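Local coordinates for sepf-like protein (Archaeoglobus fulgidus, PDB 3ZIE), which probably helps tether the FtsZ ring to the cell membrane during division, at residues B[48-60]-B[68-80]. The protein carries 1 engineered substitution. Residues are numbered along the deposited sequence; the frame is centred on the assembly and turned at random.
Sequences LRQLAEDVKGDIV and IMTPTGIKVDRNK. Engineered in segment 68-80: Met69 (natural residue Ile).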
loop_
_atom_site.group_PDB
_atom_site.type_symbol
_atom_site.label_atom_id
_atom_site.label_comp_id
_atom_site.label_asym_id
_atom_site.label_seq_id
_atom_site.Cartn_x
_atom_site.Cartn_y
_atom_site.Cartn_z
ATOM N N LEU B 48 -16.420 -3.726 1.314
ATOM C CA LEU B 48 -15.117 -3.899 0.667
ATOM C C LEU B 48 -14.696 -5.368 0.637
ATOM O O LEU B 48 -14.080 -5.816 -0.334
ATOM C CB LEU B 48 -14.034 -3.077 1.366
ATOM C CG LEU B 48 -14.266 -1.552 1.282
ATOM C CD1 LEU B 48 -13.032 -1.000 1.902
ATOM C CD2 LEU B 48 -14.412 -1.135 -0.164
ATOM N N ARG B 49 -15.047 -6.120 1.690
ATOM C CA ARG B 49 -14.864 -7.561 1.673
ATOM C C ARG B 49 -15.711 -8.281 0.607
ATOM O O ARG B 49 -15.238 -9.233 -0.064
ATOM C CB ARG B 49 -15.112 -8.150 3.073
ATOM C CG ARG B 49 -13.973 -7.731 4.051
ATOM C CD ARG B 49 -14.169 -8.385 5.415
ATOM N NE ARG B 49 -13.449 -7.692 6.480
ATOM C CZ ARG B 49 -12.126 -7.724 6.655
ATOM N NH1 ARG B 49 -11.348 -8.430 5.843
ATOM N NH2 ARG B 49 -11.584 -7.059 7.665
ATOM N N GLN B 50 -16.948 -7.861 0.452
ATOM C CA GLN B 50 -17.796 -8.409 -0.616
ATOM C C GLN B 50 -17.220 -8.102 -2.005
ATOM O O GLN B 50 -17.224 -8.963 -2.886
ATOM C CB GLN B 50 -19.227 -7.870 -0.508
ATOM C CG GLN B 50 -20.203 -8.610 -1.473
ATOM C CD GLN B 50 -20.229 -10.133 -1.255
ATOM O OE1 GLN B 50 -19.912 -10.918 -2.171
ATOM N NE2 GLN B 50 -20.550 -10.552 -0.041
ATOM N N LEU B 51 -16.753 -6.867 -2.195
ATOM C CA LEU B 51 -16.018 -6.481 -3.417
ATOM C C LEU B 51 -14.842 -7.407 -3.718
ATOM O O LEU B 51 -14.738 -7.909 -4.840
ATOM C CB LEU B 51 -15.549 -4.999 -3.356
ATOM C CG LEU B 51 -14.662 -4.418 -4.484
ATOM C CD1 LEU B 51 -15.428 -4.397 -5.833
ATOM C CD2 LEU B 51 -14.300 -2.996 -4.073
ATOM N N ALA B 52 -13.955 -7.617 -2.752
ATOM C CA ALA B 52 -12.851 -8.552 -2.936
ATOM C C ALA B 52 -13.356 -9.922 -3.389
ATOM O O ALA B 52 -12.765 -10.522 -4.294
ATOM C CB ALA B 52 -11.984 -8.701 -1.692
ATOM N N GLU B 53 -14.437 -10.414 -2.780
ATOM C CA GLU B 53 -14.977 -11.736 -3.172
ATOM C C GLU B 53 -15.531 -11.706 -4.585
ATOM O O GLU B 53 -15.370 -12.642 -5.379
ATOM C CB GLU B 53 -16.044 -12.206 -2.164
ATOM C CG GLU B 53 -15.734 -13.584 -1.671
ATOM C CD GLU B 53 -16.642 -14.009 -0.534
ATOM O OE1 GLU B 53 -17.871 -14.023 -0.752
ATOM O OE2 GLU B 53 -16.116 -14.322 0.584
ATOM N N ASP B 54 -16.203 -10.620 -4.904
ATOM C CA ASP B 54 -16.805 -10.457 -6.220
ATOM C C ASP B 54 -15.807 -10.431 -7.331
ATOM O O ASP B 54 -16.149 -10.853 -8.424
ATOM C CB ASP B 54 -17.638 -9.181 -6.333
ATOM C CG ASP B 54 -18.917 -9.255 -5.508
ATOM O OD1 ASP B 54 -19.257 -10.335 -4.984
ATOM O OD2 ASP B 54 -19.543 -8.217 -5.361
ATOM N N VAL B 55 -14.600 -9.944 -7.083
ATOM C CA VAL B 55 -13.599 -9.830 -8.172
ATOM C C VAL B 55 -12.482 -10.888 -8.052
ATOM O O VAL B 55 -11.526 -10.884 -8.844
ATOM C CB VAL B 55 -13.048 -8.384 -8.294
ATOM C CG1 VAL B 55 -14.176 -7.362 -8.436
ATOM C CG2 VAL B 55 -12.155 -8.029 -7.120
ATOM N N LYS B 56 -12.597 -11.804 -7.078
ATOM C CA LYS B 56 -11.497 -12.708 -6.712
ATOM C C LYS B 56 -10.219 -11.938 -6.392
ATOM O O LYS B 56 -9.098 -12.366 -6.763
ATOM C CB LYS B 56 -11.229 -13.799 -7.768
ATOM C CG LYS B 56 -12.517 -14.586 -8.081
ATOM C CD LYS B 56 -12.254 -15.732 -9.063
ATOM C CE LYS B 56 -13.537 -16.562 -9.277
ATOM N NZ LYS B 56 -13.247 -17.936 -9.948
ATOM N N GLY B 57 -10.384 -10.838 -5.652
ATOM C CA GLY B 57 -9.262 -9.966 -5.324
ATOM C C GLY B 57 -8.927 -10.278 -3.873
ATOM O O GLY B 57 -9.433 -11.267 -3.325
ATOM N N ASP B 58 -8.037 -9.484 -3.281
ATOM C CA ASP B 58 -7.625 -9.689 -1.920
ATOM C C ASP B 58 -7.934 -8.410 -1.107
ATOM O O ASP B 58 -8.095 -7.315 -1.678
ATOM C CB ASP B 58 -6.134 -9.971 -1.918
ATOM C CG ASP B 58 -5.697 -10.795 -0.743
ATOM O OD1 ASP B 58 -6.520 -11.034 0.188
ATOM O OD2 ASP B 58 -4.490 -11.211 -0.750
ATOM N N ILE B 59 -8.037 -8.540 0.211
ATOM C CA ILE B 59 -8.167 -7.345 1.053
ATOM C C ILE B 59 -7.455 -7.655 2.346
ATOM O O ILE B 59 -7.771 -8.679 2.960
ATOM C CB ILE B 59 -9.647 -6.975 1.300
ATOM C CG1 ILE B 59 -9.795 -5.794 2.250
ATOM C CG2 ILE B 59 -10.477 -8.201 1.880
ATOM C CD1 ILE B 59 -11.228 -5.262 2.275
ATOM N N VAL B 60 -6.492 -6.823 2.744
ATOM C CA VAL B 60 -5.629 -7.142 3.883
ATOM C C VAL B 60 -5.472 -5.851 4.732
ATOM O O VAL B 60 -5.225 -4.791 4.175
ATOM C CB VAL B 60 -4.267 -7.620 3.325
ATOM C CG1 VAL B 60 -3.278 -7.871 4.409
ATOM C CG2 VAL B 60 -4.454 -8.973 2.531
ATOM N N ILE B 68 -5.521 -2.718 2.383
ATOM C CA ILE B 68 -5.030 -2.787 1.007
ATOM C C ILE B 68 -6.011 -3.670 0.239
ATOM O O ILE B 68 -6.329 -4.786 0.675
ATOM C CB ILE B 68 -3.633 -3.410 0.913
ATOM C CG1 ILE B 68 -2.578 -2.632 1.725
ATOM C CG2 ILE B 68 -3.206 -3.488 -0.558
ATOM C CD1 ILE B 68 -1.259 -3.442 2.012
HETATM N N MSE B 69 -6.489 -3.172 -0.892
HETATM C CA MSE B 69 -7.420 -3.929 -1.723
HETATM C C MSE B 69 -6.852 -4.146 -3.093
HETATM O O MSE B 69 -6.415 -3.178 -3.745
HETATM C CB MSE B 69 -8.720 -3.117 -1.825
HETATM C CG MSE B 69 -9.358 -2.981 -0.403
HETATM SE SE MSE B 69 -10.983 -2.204 -0.937
HETATM C CE MSE B 69 -11.493 -4.185 -1.612
ATOM N N THR B 70 -6.867 -5.396 -3.569
ATOM C CA THR B 70 -6.281 -5.666 -4.899
ATOM C C THR B 70 -7.341 -6.183 -5.876
ATOM O O THR B 70 -8.345 -6.794 -5.422
ATOM C CB THR B 70 -5.170 -6.702 -4.831
ATOM O OG1 THR B 70 -5.666 -7.896 -4.234
ATOM C CG2 THR B 70 -3.986 -6.187 -3.984
ATOM N N PRO B 71 -7.116 -5.980 -7.192
ATOM C CA PRO B 71 -8.048 -6.469 -8.173
ATOM C C PRO B 71 -7.738 -7.915 -8.572
ATOM O O PRO B 71 -6.779 -8.522 -8.054
ATOM C CB PRO B 71 -7.772 -5.546 -9.378
ATOM C CG PRO B 71 -6.228 -5.395 -9.306
ATOM C CD PRO B 71 -6.044 -5.150 -7.825
ATOM N N THR B 72 -8.518 -8.455 -9.511
ATOM C CA THR B 72 -8.407 -9.889 -9.860
ATOM C C THR B 72 -6.946 -10.218 -10.171
ATOM O O THR B 72 -6.281 -9.465 -10.924
ATOM C CB THR B 72 -9.249 -10.179 -11.119
ATOM O OG1 THR B 72 -10.560 -9.635 -10.937
ATOM C CG2 THR B 72 -9.357 -11.728 -11.432
ATOM N N GLY B 73 -6.448 -11.310 -9.587
ATOM C CA GLY B 73 -5.127 -11.871 -9.976
ATOM C C GLY B 73 -3.945 -11.129 -9.351
ATOM O O GLY B 73 -2.788 -11.369 -9.743
ATOM N N ILE B 74 -4.212 -10.180 -8.456
ATOM C CA ILE B 74 -3.118 -9.540 -7.674
ATOM C C ILE B 74 -3.403 -9.923 -6.233
ATOM O O ILE B 74 -4.545 -9.830 -5.775
ATOM C CB ILE B 74 -2.966 -7.993 -7.908
ATOM C CG1 ILE B 74 -2.675 -7.689 -9.409
ATOM C CG2 ILE B 74 -1.887 -7.388 -6.935
ATOM C CD1 ILE B 74 -2.669 -6.171 -9.855
ATOM N N LYS B 75 -2.406 -10.499 -5.567
ATOM C CA LYS B 75 -2.597 -10.959 -4.189
ATOM C C LYS B 75 -1.648 -10.193 -3.299
ATOM O O LYS B 75 -0.735 -9.522 -3.798
ATOM C CB LYS B 75 -2.320 -12.464 -4.026
ATOM C CG LYS B 75 -3.381 -13.407 -4.714
ATOM C CD LYS B 75 -4.758 -13.357 -3.941
ATOM C CE LYS B 75 -5.881 -14.212 -4.564
ATOM N NZ LYS B 75 -5.456 -15.653 -4.705
ATOM N N VAL B 76 -1.915 -10.215 -2.004
ATOM C CA VAL B 76 -0.976 -9.694 -1.020
ATOM C C VAL B 76 -0.182 -10.861 -0.485
ATOM O O VAL B 76 -0.759 -11.838 -0.008
ATOM C CB VAL B 76 -1.705 -8.984 0.121
ATOM C CG1 VAL B 76 -0.694 -8.435 1.165
ATOM C CG2 VAL B 76 -2.564 -7.842 -0.423
ATOM N N ASP B 77 1.139 -10.813 -0.593
ATOM C CA ASP B 77 1.987 -11.813 0.083
ATOM C C ASP B 77 2.029 -11.420 1.570
ATOM O O ASP B 77 2.582 -10.370 1.934
ATOM C CB ASP B 77 3.364 -11.834 -0.556
ATOM C CG ASP B 77 4.347 -12.739 0.157
ATOM O OD1 ASP B 77 3.921 -13.494 1.072
ATOM O OD2 ASP B 77 5.563 -12.661 -0.195
ATOM N N ARG B 78 1.409 -12.244 2.421
ATOM C CA ARG B 78 1.311 -11.955 3.881
ATOM C C ARG B 78 2.577 -12.231 4.695
ATOM O O ARG B 78 2.641 -11.895 5.866
ATOM C CB ARG B 78 0.226 -12.776 4.503
ATOM C CG ARG B 78 -1.214 -12.379 4.073
ATOM C CD ARG B 78 -2.113 -13.425 4.719
ATOM N NE ARG B 78 -3.543 -13.136 4.698
ATOM C CZ ARG B 78 -4.084 -11.954 4.908
ATOM N NH1 ARG B 78 -3.300 -10.937 5.168
ATOM N NH2 ARG B 78 -5.406 -11.810 4.875
ATOM N N ASN B 79 3.590 -12.818 4.073
ATOM C CA ASN B 79 4.884 -12.954 4.754
ATOM C C ASN B 79 5.681 -11.639 4.593
ATOM O O ASN B 79 6.093 -11.338 3.494
ATOM C CB ASN B 79 5.670 -14.078 4.073
ATOM C CG ASN B 79 7.069 -14.267 4.673
ATOM O OD1 ASN B 79 7.248 -14.280 5.884
ATOM N ND2 ASN B 79 8.066 -14.382 3.801
ATOM N N LYS B 80 5.914 -10.875 5.662
ATOM C CA LYS B 80 6.588 -9.575 5.504
ATOM C C LYS B 80 8.054 -9.720 5.145
ATOM O O LYS B 80 8.651 -10.778 5.369
ATOM C CB LYS B 80 6.411 -8.745 6.775
ATOM C CG LYS B 80 4.937 -8.347 6.893
ATOM C CD LYS B 80 4.592 -7.699 8.173
ATOM C CE LYS B 80 3.064 -7.796 8.300
ATOM N NZ LYS B 80 2.750 -6.686 9.128
HETATM O O HOH W 1 -7.755 -13.937 -8.594
HETATM O O HOH W 2 -10.252 -6.386 -3.601
#
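Two first torsions bring the polar groups of Asp58 and Thr70 to their partners. In Asp58, CG stands anti to the backbone N (chi1 -153°), which carries the carboxylate across to strand 75-78. There OD2 accepts from Val76 N at 3.0 Å, on its anti side and nearly straight (170°). In Thr70, OG1 sits between the backbone N and the carbonyl carbon (chi1 56°), turned to face Asp58. It accepts from Asp58 N at 3.0 Å and donates to Ile74 O at 2.7 Å, above that carbonyl plane. A valine in place of Thr70 would probably leave Asp58 N with little more than its weak bond to Thr70 O, and Ile74 O without its donor. Strands 58-62 and 66-70 form an antiparallel beta hairpin in the chain's four-stranded mixed sheet, with 58-62 outermost and 66-70 next to strand 26-30. Helix 38-55 lies against one face. Val60 and Ile68 exchange two backbone bonds in this hairpin. On the helix face lies the engineered Met69, a selenomethionine. Its side chain crosses that of Leu48 at about a right angle, with SE 3.7 Å from Leu48 CD2, and its bent end brings CE to 3.9 Å from Leu51 CD2. Ile59 runs alongside it. On the other face Val60 and Val76 meet tip to tip, CG2 to CB at 3.7 Å, and Val60 CG1 touches the guanidinium edge of Arg78. Lys75, Val76 and Asp77 pair in a parallel ladder with a strand of the second subunit. The chain leaves the helix at Lys56 in a Schellman motif, and Val55 O receives Thr72 OG1 at 2.6 Å, on a lone pair.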